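Local coordinates for malonyl-CoA decarboxylase (Rhodopseudomonas palustris, PDB 4KSA), which probably decarboxylates malonyl-CoA to acetyl-CoA and carbon dioxide, at residues Glu290-Glu295 with Gln300-Leu305. Numbering follows the deposited sequence.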
# COMPACT_ATOMS: atom_id res chain seq x y z
N GLU A 290 -16.38 16.33 -3.99
CA GLU A 290 -16.16 15.90 -2.61
C GLU A 290 -14.66 15.81 -2.35
O GLU A 290 -14.21 16.06 -1.23
CB GLU A 290 -16.84 14.55 -2.36
CG GLU A 290 -18.35 14.61 -2.61
CD GLU A 290 -19.13 13.34 -2.25
OE1 GLU A 290 -18.82 12.26 -2.80
OE2 GLU A 290 -20.06 13.44 -1.42
N GLU A 291 -13.89 15.50 -3.39
CA GLU A 291 -12.44 15.42 -3.22
C GLU A 291 -11.83 16.79 -2.98
O GLU A 291 -11.11 17.00 -2.00
CB GLU A 291 -11.78 14.76 -4.43
CG GLU A 291 -10.28 15.04 -4.56
CD GLU A 291 -9.44 14.51 -3.39
OE1 GLU A 291 -8.27 14.94 -3.25
OE2 GLU A 291 -9.94 13.64 -2.63
N ILE A 292 -12.10 17.73 -3.88
CA ILE A 292 -11.56 19.08 -3.75
C ILE A 292 -11.96 19.65 -2.38
O ILE A 292 -11.12 20.21 -1.67
CB ILE A 292 -12.09 20.01 -4.88
CG1 ILE A 292 -11.60 19.49 -6.23
CG2 ILE A 292 -11.59 21.43 -4.68
CD1 ILE A 292 -12.13 20.25 -7.43
N LYS A 293 -13.22 19.48 -2.01
CA LYS A 293 -13.69 20.02 -0.74
C LYS A 293 -12.90 19.52 0.46
O LYS A 293 -12.55 20.31 1.34
CB LYS A 293 -15.17 19.69 -0.55
CG LYS A 293 -15.79 20.36 0.67
CD LYS A 293 -17.24 19.95 0.86
CE LYS A 293 -17.38 18.45 1.04
NZ LYS A 293 -18.72 18.06 1.57
N ARG A 294 -12.61 18.23 0.51
CA ARG A 294 -11.88 17.72 1.66
C ARG A 294 -10.42 18.18 1.67
O ARG A 294 -9.81 18.30 2.73
CB ARG A 294 -11.96 16.20 1.73
CG ARG A 294 -10.97 15.48 0.88
CD ARG A 294 -10.72 14.08 1.43
NE ARG A 294 -9.81 13.33 0.59
CZ ARG A 294 -8.58 13.74 0.27
NH1 ARG A 294 -8.11 14.90 0.73
NH2 ARG A 294 -7.82 12.99 -0.52
N GLU A 295 -9.86 18.43 0.49
CA GLU A 295 -8.48 18.90 0.46
C GLU A 295 -8.45 20.40 0.76
O GLU A 295 -7.61 20.86 1.55
CB GLU A 295 -7.83 18.67 -0.91
CG GLU A 295 -6.48 19.37 -1.02
CD GLU A 295 -6.06 19.70 -2.44
OE1 GLU A 295 -5.10 20.48 -2.61
OE2 GLU A 295 -6.68 19.16 -3.39
N GLN A 300 -16.25 27.01 -1.57
CA GLN A 300 -17.70 26.81 -1.39
C GLN A 300 -18.50 26.61 -2.67
O GLN A 300 -19.48 25.87 -2.68
CB GLN A 300 -18.32 28.01 -0.64
CG GLN A 300 -17.71 28.33 0.72
CD GLN A 300 -17.84 27.19 1.70
OE1 GLN A 300 -18.94 26.76 2.05
NE2 GLN A 300 -16.69 26.68 2.14
N THR A 301 -18.10 27.28 -3.74
CA THR A 301 -18.83 27.16 -5.00
C THR A 301 -18.18 26.22 -6.02
O THR A 301 -16.98 26.33 -6.32
CB THR A 301 -19.05 28.54 -5.66
OG1 THR A 301 -17.79 29.09 -6.05
CG2 THR A 301 -19.75 29.50 -4.67
N PHE A 302 -18.99 25.31 -6.55
CA PHE A 302 -18.54 24.36 -7.55
C PHE A 302 -19.29 24.57 -8.86
O PHE A 302 -20.46 24.19 -9.00
CB PHE A 302 -18.70 22.94 -7.01
CG PHE A 302 -17.87 22.70 -5.78
CD1 PHE A 302 -18.45 22.76 -4.51
CD2 PHE A 302 -16.50 22.47 -5.89
CE1 PHE A 302 -17.67 22.61 -3.37
CE2 PHE A 302 -15.71 22.32 -4.74
CZ PHE A 302 -16.30 22.39 -3.48
N VAL A 303 -18.60 25.19 -9.80
CA VAL A 303 -19.18 25.55 -11.09
C VAL A 303 -18.30 25.19 -12.28
O VAL A 303 -17.08 25.07 -12.13
CB VAL A 303 -19.39 27.08 -11.13
CG1 VAL A 303 -18.03 27.79 -11.23
CG2 VAL A 303 -20.27 27.44 -12.30
N THR A 304 -18.89 25.05 -13.46
CA THR A 304 -18.09 24.73 -14.65
C THR A 304 -18.07 25.92 -15.61
O THR A 304 -18.68 26.94 -15.35
CB THR A 304 -18.67 23.53 -15.42
OG1 THR A 304 -19.83 23.94 -16.14
CG2 THR A 304 -19.06 22.42 -14.46
N LEU A 305 -17.34 25.77 -16.70
CA LEU A 305 -17.27 26.79 -17.75
C LEU A 305 -17.24 25.92 -19.00
O LEU A 305 -16.21 25.77 -19.67
CB LEU A 305 -16.00 27.64 -17.67
CG LEU A 305 -16.15 29.08 -18.19
CD1 LEU A 305 -14.81 29.60 -18.66
CD2 LEU A 305 -17.14 29.13 -19.35
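F302 holds CG anti to its carbonyl carbon (chi1 -62°), which sends the ring off the strand toward the helix. K293 has CG anti to the backbone N (chi1 -173°), and its chain bends at chi3 and leads the ammonium away from the strand. What remains near the ring is the start of the lysine chain. The contact lies in the beta-alpha-beta unit of strand 262-270, helix 284-295 and strand 301-304, within the C-terminal domain, whose sequence family belongs to the acetyltransferase clan. Between 290-295 and 300-305 the packing runs through the F302 ring. I292 points toward the strand, and its CG2 lies at the ring edge, near the ring plane, 4.2 Å from F302 CE2. K293 approaches obliquely. No hydrogen bond links the two segments; both touching pairs are carbon on carbon. I292 and F302 are buried, while K293 is exposed at the border of the contact. On the far side of the helix turn, R294 NH2 pairs with E291 OE2 at 3.1 Å. That oxygen lies well out of the guanidinium plane, so the pair rests on charge alone. The backbone bond from R294 N to E290 O (3.2 Å) belongs to the same turn. Around the contact, F302 also touches A263 and Y416 on the two neighbouring strands, and I292 touches Y217. E295 OE1 forms a salt bridge with R215. The closest approach between the segments is K293 CB to F302 CZ, 4.1 Å.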